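Local coordinates for protein peroxide stress regulator PerR, FUR family (Streptococcus pyogenes, PDB 4LMY) that probably regulates genes of the peroxide stress response as a zinc-binding, DNA-binding transcription factor of the FUR family, at residues E14-H19 with A33-M38; H4-A9 with L20-I25; P45-I50 with A64-N69; R52-Q55 with N60-L63; V79-I84 with L88-D93. All coordinates share one frame; numbering follows the deposited sequence.

Interaction 1 of 5, residues E14-H19 with A33-M38; sequences ENVLEH and AIISYM. With ZN (zinc ion), chain E.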
# COMPACT_ATOMS: atom_id res chain seq x y z
N GLU B 14 8.72 -9.92 10.82
CA GLU B 14 10.00 -10.52 10.48
C GLU B 14 11.08 -9.47 10.27
O GLU B 14 12.27 -9.73 10.49
CB GLU B 14 9.88 -11.42 9.25
CG GLU B 14 9.00 -12.65 9.46
CD GLU B 14 9.56 -13.61 10.51
OE1 GLU B 14 10.76 -13.54 10.83
OE2 GLU B 14 8.78 -14.45 11.02
N ASN B 15 10.69 -8.27 9.83
CA ASN B 15 11.65 -7.19 9.66
C ASN B 15 12.23 -6.74 10.99
O ASN B 15 13.44 -6.56 11.11
CB ASN B 15 11.04 -6.00 8.93
CG ASN B 15 11.99 -4.82 8.85
OD1 ASN B 15 11.85 -3.85 9.59
ND2 ASN B 15 12.97 -4.92 7.97
N VAL B 16 11.37 -6.56 11.99
CA VAL B 16 11.82 -6.16 13.32
C VAL B 16 12.84 -7.15 13.86
O VAL B 16 13.91 -6.76 14.33
CB VAL B 16 10.65 -6.03 14.31
CG1 VAL B 16 11.17 -5.74 15.70
CG2 VAL B 16 9.70 -4.95 13.85
N LEU B 17 12.51 -8.44 13.76
CA LEU B 17 13.38 -9.49 14.26
C LEU B 17 14.72 -9.49 13.55
O LEU B 17 15.77 -9.66 14.18
CB LEU B 17 12.71 -10.86 14.13
CG LEU B 17 11.43 -11.07 14.94
CD1 LEU B 17 11.05 -12.55 14.98
CD2 LEU B 17 11.57 -10.50 16.34
N GLU B 18 14.70 -9.30 12.23
CA GLU B 18 15.93 -9.24 11.45
C GLU B 18 16.83 -8.09 11.89
O GLU B 18 18.03 -8.27 12.08
CB GLU B 18 15.62 -9.14 9.95
CG GLU B 18 16.86 -9.02 9.06
CD GLU B 18 17.74 -10.27 9.09
OE1 GLU B 18 18.93 -10.16 8.72
OE2 GLU B 18 17.25 -11.35 9.47
N HIS B 19 16.23 -6.91 12.05
CA HIS B 19 16.97 -5.74 12.52
C HIS B 19 17.55 -5.96 13.92
O HIS B 19 18.70 -5.61 14.18
CB HIS B 19 16.07 -4.50 12.54
CG HIS B 19 15.88 -3.86 11.19
ND1 HIS B 19 16.54 -2.71 10.82
CD2 HIS B 19 15.12 -4.22 10.13
CE1 HIS B 19 16.18 -2.38 9.59
NE2 HIS B 19 15.32 -3.28 9.15
N ALA B 33 6.03 -11.28 21.62
CA ALA B 33 4.63 -11.01 21.94
C ALA B 33 4.31 -9.52 21.87
O ALA B 33 3.26 -9.13 21.37
CB ALA B 33 4.28 -11.56 23.30
N ILE B 34 5.21 -8.70 22.39
CA ILE B 34 4.99 -7.25 22.41
C ILE B 34 5.07 -6.65 21.01
O ILE B 34 4.27 -5.78 20.65
CB ILE B 34 5.97 -6.56 23.39
CG1 ILE B 34 5.63 -6.97 24.82
CG2 ILE B 34 5.90 -5.05 23.24
CD1 ILE B 34 6.63 -6.50 25.85
N ILE B 35 6.02 -7.13 20.21
CA ILE B 35 6.14 -6.70 18.82
C ILE B 35 4.86 -7.02 18.05
O ILE B 35 4.29 -6.14 17.39
CB ILE B 35 7.33 -7.37 18.11
CG1 ILE B 35 8.65 -6.88 18.72
CG2 ILE B 35 7.31 -7.06 16.61
CD1 ILE B 35 9.84 -7.74 18.38
N SER B 36 4.40 -8.26 18.14
CA SER B 36 3.19 -8.69 17.45
C SER B 36 1.98 -7.90 17.93
O SER B 36 1.14 -7.49 17.14
CB SER B 36 2.94 -10.19 17.66
OG SER B 36 3.95 -10.96 17.06
N TYR B 37 1.90 -7.69 19.25
CA TYR B 37 0.83 -6.91 19.84
C TYR B 37 0.78 -5.51 19.23
O TYR B 37 -0.29 -5.03 18.84
CB TYR B 37 1.01 -6.81 21.36
CG TYR B 37 -0.04 -5.96 22.05
CD1 TYR B 37 0.15 -4.59 22.22
CD2 TYR B 37 -1.20 -6.53 22.55
CE1 TYR B 37 -0.79 -3.81 22.85
CE2 TYR B 37 -2.16 -5.75 23.19
CZ TYR B 37 -1.94 -4.39 23.34
OH TYR B 37 -2.88 -3.61 23.97
N MET B 38 1.94 -4.85 19.17
CA MET B 38 2.03 -3.49 18.66
C MET B 38 1.68 -3.42 17.17
O MET B 38 1.03 -2.47 16.72
CB MET B 38 3.43 -2.92 18.90
CG MET B 38 3.75 -2.67 20.37
SD MET B 38 2.52 -1.61 21.16
CE MET B 38 2.69 -0.12 20.20
ZN ZN E . 14.43 -3.46 7.19

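Interaction 2 of 5, residues H4-A9 with L20-I25; sequences HSHQQA and LREKHI. With ZN (zinc ion), chain E.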
# COMPACT_ATOMS: atom_id res chain seq x y z
N HIS B 4 17.08 0.68 2.65
CA HIS B 4 18.04 -0.42 2.78
C HIS B 4 17.40 -1.72 2.31
O HIS B 4 16.21 -1.74 1.97
CB HIS B 4 18.47 -0.56 4.24
CG HIS B 4 17.36 -0.98 5.15
ND1 HIS B 4 16.49 -0.08 5.73
CD2 HIS B 4 16.97 -2.21 5.58
CE1 HIS B 4 15.62 -0.73 6.48
NE2 HIS B 4 15.89 -2.02 6.41
N SER B 5 18.17 -2.80 2.31
CA SER B 5 17.67 -4.11 1.93
C SER B 5 18.27 -5.22 2.78
O SER B 5 19.42 -5.12 3.22
CB SER B 5 17.94 -4.39 0.45
OG SER B 5 17.69 -5.75 0.14
N HIS B 6 17.50 -6.28 3.01
CA HIS B 6 18.01 -7.46 3.69
C HIS B 6 18.12 -8.60 2.69
O HIS B 6 18.30 -9.76 3.07
CB HIS B 6 17.09 -7.86 4.85
CG HIS B 6 16.74 -6.73 5.76
ND1 HIS B 6 17.54 -6.35 6.82
CD2 HIS B 6 15.68 -5.89 5.77
CE1 HIS B 6 16.98 -5.33 7.45
NE2 HIS B 6 15.85 -5.04 6.83
N GLN B 7 18.00 -8.26 1.41
CA GLN B 7 18.11 -9.21 0.31
C GLN B 7 17.05 -10.31 0.34
O GLN B 7 17.27 -11.40 -0.18
CB GLN B 7 19.52 -9.79 0.22
CG GLN B 7 20.59 -8.80 -0.23
CD GLN B 7 20.94 -7.78 0.85
OE1 GLN B 7 21.23 -8.15 1.99
NE2 GLN B 7 20.89 -6.50 0.50
N GLN B 8 15.90 -10.00 0.94
CA GLN B 8 14.75 -10.90 0.91
C GLN B 8 13.51 -10.16 1.39
O GLN B 8 13.61 -9.12 2.05
CB GLN B 8 14.97 -12.15 1.76
CG GLN B 8 14.83 -11.93 3.26
CD GLN B 8 15.04 -13.20 4.06
OE1 GLN B 8 15.85 -13.23 4.99
NE2 GLN B 8 14.32 -14.25 3.71
N ALA B 9 12.34 -10.69 1.05
CA ALA B 9 11.08 -10.10 1.50
C ALA B 9 10.87 -10.41 2.98
O ALA B 9 11.13 -11.53 3.43
CB ALA B 9 9.93 -10.63 0.68
N LEU B 20 16.75 -6.56 14.80
CA LEU B 20 17.20 -6.83 16.16
C LEU B 20 18.32 -7.87 16.21
O LEU B 20 19.27 -7.72 16.98
CB LEU B 20 16.03 -7.27 17.05
CG LEU B 20 14.96 -6.22 17.35
CD1 LEU B 20 13.97 -6.73 18.38
CD2 LEU B 20 15.59 -4.90 17.79
N ARG B 21 18.21 -8.91 15.39
CA ARG B 21 19.26 -9.92 15.28
C ARG B 21 20.56 -9.28 14.80
O ARG B 21 21.64 -9.58 15.31
CB ARG B 21 18.87 -11.03 14.31
CG ARG B 21 17.83 -12.01 14.84
CD ARG B 21 17.70 -13.20 13.90
NE ARG B 21 16.39 -13.83 13.99
CZ ARG B 21 15.41 -13.67 13.10
NH1 ARG B 21 15.60 -12.92 12.03
NH2 ARG B 21 14.25 -14.29 13.28
N GLU B 22 20.44 -8.40 13.80
CA GLU B 22 21.59 -7.68 13.26
C GLU B 22 22.34 -6.92 14.35
O GLU B 22 23.56 -6.78 14.30
CB GLU B 22 21.15 -6.72 12.16
CG GLU B 22 20.84 -7.38 10.83
CD GLU B 22 20.26 -6.41 9.81
OE1 GLU B 22 19.90 -5.28 10.20
OE2 GLU B 22 20.16 -6.78 8.62
N LYS B 23 21.60 -6.45 15.35
CA LYS B 23 22.18 -5.68 16.45
C LYS B 23 22.51 -6.56 17.66
O LYS B 23 22.88 -6.05 18.71
CB LYS B 23 21.23 -4.56 16.87
CG LYS B 23 20.75 -3.68 15.73
CD LYS B 23 21.91 -2.98 15.04
CE LYS B 23 21.57 -1.53 14.76
NZ LYS B 23 21.34 -0.77 16.02
N HIS B 24 22.35 -7.87 17.49
CA HIS B 24 22.61 -8.84 18.56
C HIS B 24 21.75 -8.59 19.80
O HIS B 24 22.22 -8.73 20.93
CB HIS B 24 24.09 -8.86 18.95
CG HIS B 24 25.01 -9.10 17.80
ND1 HIS B 24 25.70 -8.09 17.17
CD2 HIS B 24 25.36 -10.24 17.15
CE1 HIS B 24 26.43 -8.59 16.19
NE2 HIS B 24 26.24 -9.89 16.16
N ILE B 25 20.49 -8.23 19.59
CA ILE B 25 19.55 -8.05 20.69
C ILE B 25 18.75 -9.34 20.87
O ILE B 25 18.14 -9.83 19.92
CB ILE B 25 18.61 -6.87 20.43
CG1 ILE B 25 19.42 -5.58 20.27
CG2 ILE B 25 17.59 -6.74 21.56
CD1 ILE B 25 18.59 -4.38 19.88
ZN ZN E . 14.43 -3.46 7.19

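Interaction 3 of 5, residues P45-I50 with A64-N69; sequences PSADKI and ATVYNN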
# COMPACT_ATOMS: atom_id res chain seq x y z
N PRO B 45 -1.77 2.30 22.22
CA PRO B 45 -1.86 1.89 23.62
C PRO B 45 -0.80 2.52 24.51
O PRO B 45 0.30 2.82 24.06
CB PRO B 45 -1.64 0.37 23.55
CG PRO B 45 -0.78 0.19 22.36
CD PRO B 45 -1.25 1.22 21.36
N SER B 46 -1.16 2.73 25.77
CA SER B 46 -0.20 3.15 26.78
C SER B 46 0.59 1.92 27.22
O SER B 46 0.26 0.80 26.86
CB SER B 46 -0.93 3.74 27.98
OG SER B 46 -1.73 2.75 28.60
N ALA B 47 1.64 2.15 28.01
CA ALA B 47 2.42 1.05 28.55
C ALA B 47 1.56 0.17 29.45
O ALA B 47 1.70 -1.05 29.46
CB ALA B 47 3.62 1.58 29.33
N ASP B 48 0.65 0.80 30.19
CA ASP B 48 -0.25 0.07 31.08
C ASP B 48 -1.20 -0.83 30.31
O ASP B 48 -1.46 -1.97 30.71
CB ASP B 48 -1.05 1.03 31.97
CG ASP B 48 -1.86 0.30 33.02
OD1 ASP B 48 -1.25 -0.32 33.92
OD2 ASP B 48 -3.11 0.35 32.96
N LYS B 49 -1.73 -0.32 29.20
CA LYS B 49 -2.65 -1.08 28.35
C LYS B 49 -1.98 -2.33 27.80
O LYS B 49 -2.54 -3.43 27.86
CB LYS B 49 -3.16 -0.22 27.20
CG LYS B 49 -4.01 -1.00 26.20
CD LYS B 49 -5.47 -0.60 26.27
CE LYS B 49 -6.34 -1.51 25.40
NZ LYS B 49 -6.79 -2.72 26.13
N ILE B 50 -0.77 -2.16 27.26
CA ILE B 50 0.02 -3.29 26.77
C ILE B 50 0.21 -4.31 27.89
O ILE B 50 -0.03 -5.50 27.70
CB ILE B 50 1.41 -2.83 26.29
CG1 ILE B 50 1.28 -1.79 25.17
CG2 ILE B 50 2.23 -4.02 25.83
CD1 ILE B 50 2.60 -1.14 24.79
N ALA B 64 7.64 -2.96 34.16
CA ALA B 64 9.04 -2.71 33.85
C ALA B 64 9.46 -3.46 32.58
O ALA B 64 10.22 -2.93 31.77
CB ALA B 64 9.92 -3.12 35.02
N THR B 65 8.95 -4.67 32.42
CA THR B 65 9.22 -5.47 31.23
C THR B 65 8.72 -4.76 29.98
O THR B 65 9.41 -4.69 28.96
CB THR B 65 8.57 -6.86 31.32
OG1 THR B 65 9.07 -7.54 32.47
CG2 THR B 65 8.87 -7.67 30.08
N VAL B 66 7.51 -4.22 30.06
CA VAL B 66 6.92 -3.48 28.95
C VAL B 66 7.74 -2.24 28.60
O VAL B 66 8.03 -1.99 27.43
CB VAL B 66 5.45 -3.11 29.24
CG1 VAL B 66 4.88 -2.27 28.11
CG2 VAL B 66 4.61 -4.37 29.45
N TYR B 67 8.11 -1.47 29.62
CA TYR B 67 8.96 -0.29 29.43
C TYR B 67 10.28 -0.67 28.75
O TYR B 67 10.72 0.01 27.82
CB TYR B 67 9.26 0.37 30.77
CG TYR B 67 8.21 1.33 31.27
CD1 TYR B 67 7.61 2.25 30.41
CD2 TYR B 67 7.81 1.33 32.60
CE1 TYR B 67 6.65 3.14 30.87
CE2 TYR B 67 6.85 2.21 33.07
CZ TYR B 67 6.27 3.11 32.20
OH TYR B 67 5.32 3.99 32.66
N ASN B 68 10.88 -1.76 29.21
CA ASN B 68 12.15 -2.23 28.67
C ASN B 68 12.04 -2.55 27.18
O ASN B 68 12.90 -2.16 26.38
CB ASN B 68 12.65 -3.47 29.42
CG ASN B 68 13.14 -3.15 30.82
OD1 ASN B 68 13.43 -2.00 31.14
ND2 ASN B 68 13.24 -4.17 31.65
N ASN B 69 10.98 -3.25 26.82
CA ASN B 69 10.76 -3.63 25.43
C ASN B 69 10.42 -2.44 24.53
O ASN B 69 10.89 -2.36 23.40
CB ASN B 69 9.67 -4.70 25.33
CG ASN B 69 10.19 -6.09 25.63
OD1 ASN B 69 10.62 -6.80 24.73
ND2 ASN B 69 10.15 -6.48 26.90

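Interaction 4 of 5, residues R52-Q55 with N60-L63; sequences RDLQ and NMSL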
# COMPACT_ATOMS: atom_id res chain seq x y z
N ARG B 52 -1.55 -4.75 30.68
CA ARG B 52 -2.80 -5.38 31.07
C ARG B 52 -3.29 -6.42 30.06
O ARG B 52 -3.84 -7.45 30.44
CB ARG B 52 -3.89 -4.33 31.32
CG ARG B 52 -3.75 -3.60 32.65
CD ARG B 52 -4.94 -2.69 32.93
NE ARG B 52 -4.89 -1.44 32.17
CZ ARG B 52 -5.56 -1.21 31.05
NH1 ARG B 52 -6.35 -2.15 30.54
NH2 ARG B 52 -5.44 -0.05 30.43
N ASP B 53 -3.09 -6.14 28.77
CA ASP B 53 -3.57 -7.03 27.72
C ASP B 53 -2.75 -8.31 27.59
O ASP B 53 -3.28 -9.37 27.24
CB ASP B 53 -3.63 -6.31 26.37
CG ASP B 53 -4.80 -5.36 26.27
OD1 ASP B 53 -5.70 -5.44 27.13
OD2 ASP B 53 -4.84 -4.55 25.31
N LEU B 54 -1.45 -8.22 27.85
CA LEU B 54 -0.56 -9.37 27.71
C LEU B 54 -0.39 -10.15 29.00
O LEU B 54 0.07 -11.29 28.99
CB LEU B 54 0.80 -8.93 27.16
CG LEU B 54 0.81 -8.47 25.70
CD1 LEU B 54 2.16 -7.90 25.33
CD2 LEU B 54 0.45 -9.63 24.80
N GLN B 55 -0.76 -9.53 30.12
CA GLN B 55 -0.67 -10.15 31.44
C GLN B 55 -1.21 -11.59 31.55
O GLN B 55 -0.55 -12.44 32.14
CB GLN B 55 -1.32 -9.25 32.51
CG GLN B 55 -1.56 -9.94 33.85
CD GLN B 55 -0.28 -10.33 34.55
OE1 GLN B 55 0.79 -9.79 34.27
NE2 GLN B 55 -0.38 -11.28 35.47
N ASN B 60 4.42 -13.63 34.31
CA ASN B 60 5.68 -13.13 34.81
C ASN B 60 6.07 -11.78 34.21
O ASN B 60 7.18 -11.29 34.42
CB ASN B 60 6.80 -14.16 34.58
CG ASN B 60 6.86 -14.63 33.14
OD1 ASN B 60 6.62 -13.87 32.21
ND2 ASN B 60 7.17 -15.91 32.96
N MET B 61 5.15 -11.19 33.45
CA MET B 61 5.39 -9.88 32.85
C MET B 61 5.06 -8.78 33.85
O MET B 61 4.05 -8.84 34.55
CB MET B 61 4.55 -9.69 31.58
CG MET B 61 4.67 -8.31 30.95
SD MET B 61 3.58 -8.05 29.54
CE MET B 61 4.48 -8.91 28.25
N SER B 62 5.94 -7.78 33.92
CA SER B 62 5.71 -6.61 34.76
C SER B 62 5.65 -5.36 33.89
O SER B 62 5.95 -5.42 32.70
CB SER B 62 6.82 -6.48 35.80
OG SER B 62 8.06 -6.17 35.17
N LEU B 63 5.26 -4.24 34.48
CA LEU B 63 5.25 -2.98 33.76
C LEU B 63 6.67 -2.62 33.32
O LEU B 63 6.89 -2.07 32.23
CB LEU B 63 4.68 -1.87 34.64
CG LEU B 63 4.53 -0.50 33.98
CD1 LEU B 63 3.54 -0.61 32.82
CD2 LEU B 63 4.09 0.55 34.98

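Interaction 5 of 5, residues V79-I84 with L88-D93; sequences VSELKI and LTTYYD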
# COMPACT_ATOMS: atom_id res chain seq x y z
N VAL B 79 8.75 1.98 16.80
CA VAL B 79 7.61 2.49 17.55
C VAL B 79 7.84 3.96 17.92
O VAL B 79 8.94 4.35 18.29
CB VAL B 79 7.37 1.65 18.84
CG1 VAL B 79 6.43 2.38 19.79
CG2 VAL B 79 6.82 0.28 18.49
N SER B 80 6.79 4.77 17.80
CA SER B 80 6.86 6.18 18.16
C SER B 80 6.06 6.49 19.42
O SER B 80 4.97 5.95 19.62
CB SER B 80 6.38 7.05 17.00
OG SER B 80 5.13 6.61 16.52
N GLU B 81 6.60 7.36 20.27
CA GLU B 81 5.88 7.85 21.43
C GLU B 81 5.02 9.04 20.99
O GLU B 81 5.54 10.02 20.48
CB GLU B 81 6.84 8.30 22.53
CG GLU B 81 7.96 7.32 22.83
CD GLU B 81 8.82 7.78 23.99
OE1 GLU B 81 10.06 7.71 23.88
OE2 GLU B 81 8.25 8.22 25.01
N LEU B 82 3.72 8.94 21.21
CA LEU B 82 2.81 10.01 20.82
C LEU B 82 2.22 10.72 22.04
O LEU B 82 2.15 10.14 23.12
CB LEU B 82 1.68 9.48 19.93
CG LEU B 82 2.08 8.74 18.66
CD1 LEU B 82 0.86 8.49 17.79
CD2 LEU B 82 3.15 9.50 17.88
N LYS B 83 1.80 11.96 21.85
CA LYS B 83 1.21 12.74 22.92
C LYS B 83 -0.14 13.30 22.53
O LYS B 83 -0.37 13.67 21.38
CB LYS B 83 2.13 13.89 23.33
CG LYS B 83 2.54 13.86 24.79
CD LYS B 83 3.46 12.68 25.06
CE LYS B 83 3.22 12.11 26.45
NZ LYS B 83 4.33 12.41 27.41
N ILE B 84 -1.04 13.36 23.51
CA ILE B 84 -2.30 14.08 23.36
C ILE B 84 -2.26 15.26 24.32
O ILE B 84 -1.74 15.15 25.43
CB ILE B 84 -3.51 13.18 23.66
CG1 ILE B 84 -3.53 11.98 22.72
CG2 ILE B 84 -4.81 13.96 23.54
CD1 ILE B 84 -4.77 11.11 22.86
N LEU B 88 -0.73 13.56 30.13
CA LEU B 88 0.69 13.27 30.31
C LEU B 88 1.04 11.83 29.94
O LEU B 88 2.22 11.47 29.87
CB LEU B 88 1.14 13.54 31.75
CG LEU B 88 1.29 14.98 32.23
CD1 LEU B 88 2.14 15.03 33.49
CD2 LEU B 88 1.88 15.86 31.14
N THR B 89 0.02 11.01 29.70
CA THR B 89 0.25 9.61 29.35
C THR B 89 0.90 9.48 27.98
O THR B 89 0.44 10.06 27.01
CB THR B 89 -1.07 8.80 29.36
OG1 THR B 89 -1.64 8.83 30.68
CG2 THR B 89 -0.81 7.35 28.96
N THR B 90 1.98 8.71 27.92
CA THR B 90 2.63 8.43 26.65
C THR B 90 1.91 7.28 25.96
O THR B 90 1.66 6.23 26.57
CB THR B 90 4.11 8.05 26.84
OG1 THR B 90 4.81 9.15 27.43
CG2 THR B 90 4.75 7.72 25.50
N TYR B 91 1.56 7.49 24.70
CA TYR B 91 0.93 6.44 23.91
C TYR B 91 1.88 5.99 22.81
O TYR B 91 2.69 6.78 22.31
CB TYR B 91 -0.40 6.93 23.33
CG TYR B 91 -1.38 7.33 24.40
CD1 TYR B 91 -2.10 6.37 25.10
CD2 TYR B 91 -1.59 8.67 24.71
CE1 TYR B 91 -3.00 6.73 26.08
CE2 TYR B 91 -2.48 9.04 25.70
CZ TYR B 91 -3.19 8.06 26.38
OH TYR B 91 -4.08 8.42 27.36
N TYR B 92 1.79 4.72 22.44
CA TYR B 92 2.75 4.13 21.52
C TYR B 92 2.08 3.63 20.25
O TYR B 92 0.95 3.16 20.28
CB TYR B 92 3.50 2.99 22.21
CG TYR B 92 4.27 3.43 23.44
CD1 TYR B 92 5.61 3.77 23.36
CD2 TYR B 92 3.64 3.53 24.68
CE1 TYR B 92 6.31 4.18 24.48
CE2 TYR B 92 4.33 3.94 25.80
CZ TYR B 92 5.67 4.26 25.70
OH TYR B 92 6.36 4.67 26.82
N ASP B 93 2.79 3.75 19.13
CA ASP B 93 2.26 3.31 17.85
C ASP B 93 3.34 2.64 17.02
O ASP B 93 4.41 3.20 16.82
CB ASP B 93 1.69 4.50 17.08
CG ASP B 93 1.01 4.09 15.79
OD1 ASP B 93 0.19 3.14 15.83
OD2 ASP B 93 1.29 4.70 14.74

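Interaction 1 of 5, residues E14-H19 with A33-M38
The helical DNA-binding domain of this FUR-family regulator joins two of its helices here: V16 and L17 of helix 12-22 pack on I35 of helix 29-40. The contact is buried and wholly apolar. V16 and I35 reach toward each other tip to tip, with V16 CG1 3.6 Å from I35 CD1. V16 CG1 stands anti to the backbone N (chi1 175°), which aims this methyl at the isoleucine. I35 CG2 also lies against the valine, 4.2 Å from V16 CB. L17 comes in at a slant and adds one methyl, with L17 CD2 3.8 Å from I35 CD1. The end of I35 therefore touches two consecutive residues of helix 12-22. The same helix carries zinc ligands one turn apart on another side. H19 NE2 binds the zinc ion at 2.2 Å, and the N15 amide turns to the same ion. L73 of helix 63-75 touches both V16 and I35, so a third helix meets the pair. F94 of strand 91-94 also touches V16. Further round helix 29-40, I34 packs on L54 and M38 on I50, both of helix 47-54.

Interaction 2 of 5, residues H4-A9 with L20-I25
H6 meets E22 through one hydrogen bond between the N-terminal loop and the end of helix 12-22. H6 ND1 donates to E22 OE2 at 3.2 Å, with an angle of 145° at the hydrogen. The oxygen lies in the plane of the imidazole ring, at its edge. It is met from above the carboxylate plane, and the two planes are 38° apart. E22 is extended beyond CG (chi2 174°), which carries its carboxylate out from the helix to the ring. The tight side is the metal. H6 NE2 binds the zinc ion at 2.2 Å, and H4 NE2 binds it at 2.2 Å as well. N15, H19, H97 and H99 complete the site. An ST turn at S5-Q7, with H6 in its middle, shapes this part of the loop: S5 OG accepts from Q7 N at 2.8 Å. S5 OG also bonds to D112. The loose side is the solvent side. E22 is exposed, and its bond to H6 is the sole contact between the two segments. Just beyond E22 the helix ends in a Schellman motif with H24 as the C-prime residue; I25 N bonds to L20 O at 2.9 Å. The ring of H6 thus binds metal at one nitrogen and donates to a carboxylate at the other. E22 is a second-shell group that probably helps to hold the H6 ring in its orientation and may polarise it toward stronger donation to zinc.

Interaction 3 of 5, residues P45-I50 with A64-N69
A47 touches both V66 and Y67, and I50 adds a second contact to V66. The first shell is apolar apart from one carbonyl. A47 CB lies 3.7 Å from Y67 CE1, approaching the ring obliquely. V66 CG1 lies 3.7 Å from A47 O and 3.9 Å from I50 CG2. This methyl is anti to the backbone N of V66 (chi1 177°), and it rests against both the carbonyl of A47 and the side chain of I50. The small side chain of A47 lets the helices come close: A47 CA and V66 CA are 6.4 Å apart. L63 and L70 of helix 63-75 also touch A47, and L70 reaches I50 too.

The next shell fixes the helices themselves. S46 is the N-cap of helix 47-54, and S46 OG accepts from K49 N at 3.1 Å with an angle of 158°. On the other helix, N69 ND2 donates to T65 O at 2.8 Å. The backbone N69 N reaches the same oxygen from the opposite face of the carbonyl plane, so T65 O is gripped twice. N69 OD1 in turn accepts from R31 NE of helix 29-40. I50 also packs on Y37 and M38 of that helix.

Helix 47-54 followed by helix 63-75 fits the helix-turn-helix of a winged-helix domain. Helix 63-75 would be the recognition helix, as in other FUR proteins. Y67 is exposed on it, while V66 is buried against helix 47-54.

Interaction 4 of 5, residues R52-Q55 with N60-L63
The amide of Q55 is the one flat side-chain group that meets the other segment, and it comes oxygen end first to M61. Its faces have no contact with N60-L63. Q55 OE1 lies 3.4 Å from M61 O. Both are acceptors, so this is proximity without a bond. The side chain of Q55 starts anti to the backbone N (chi1 167°) and bends at chi2 (66°), which brings the amide round to the carbonyl. The firmer contact is apolar. M61 SD lies 3.8 Å from L54 CB, and M61 CE is 3.9 Å from L54 CD1. The methionine runs extended through its first two torsions and turns only at the thioether (chi3 -79°). This lays both sulfur and terminal methyl against the leucine, the two side chains meeting at a slant. M61 is buried, and T30 and I34 of helix 29-40 also touch it. I34 touches L54 as well, so both residues rest on the same helix. Just after M61, S62 takes the N-cap position of helix 63-75. The contact closes the turn between helix 47-54 and helix 63-75, consistent with the linker of a helix-turn-helix in a winged-helix domain, as in other FUR proteins.

Interaction 5 of 5, residues V79-I84 with L88-D93
D93 O is gripped by S80 from two atoms. S80 N donates to it at 3.0 Å, nearly straight at 165°, and S80 OG adds a weak bond at 3.5 Å. The contact is an antiparallel beta hairpin of strands 79-82 and 91-94, consistent with the wing of a winged-helix domain. S80 with D93 and L82 with Y91 are hydrogen-bonded pairs; E81 with Y92 between them is a non-hydrogen-bonded pair. D93 N returns a bond to S80 O, in the carbonyl plane. L82 N reaches Y91 O at 2.6 Å, short and almost along the C=O axis. Y91 N bonds back to L82 O at 3.1 Å.

Side chains alternate between the two faces. On one, E81 and Y92 lie side by side and point the same way, with carboxylate and ring planes 19° apart. V79 CG1 comes to the edge of the Y92 ring, near its plane, 3.9 Å from Y92 CD1. L70 of helix 63-75 packs on the same tyrosine. The other face carries S80, L82, Y91 and D93. Y91 OH bonds to D87 in the connecting turn, and T89 CG2 lies above one face of its ring, offset toward the rim. Toward the turn, K83 bends back across the strands. K83 NZ makes two weak bonds, to T90 OG1 at 3.3 Å and to L88 O at 3.4 Å.

How the interactions relate
Interactions 1 and 2 share helix 12-22 and one zinc ion, and their centres are about 12 Å apart. N15 and H19 from interaction 1 and H4 and H6 from interaction 2 bind that metal. Interactions 3, 4 and 5 lie around helix 63-75, probably the DNA-binding side. Interactions 3 and 4 share helix 47-54, with centres about 8 Å apart; V66 CG2 packs 3.8 Å from M61 SD. P45 O and Y92 N, 2.9 Å apart, tie interaction 3 to the hairpin. Helix 29-40 links the groups: Y37 OH lies 2.6 Å from D53 OD2, a probable hydrogen bond, and M38 SD lies 3.7 Å from I50 CD1. Interactions 2 and 4 do not touch; their centres are about 28 Å apart.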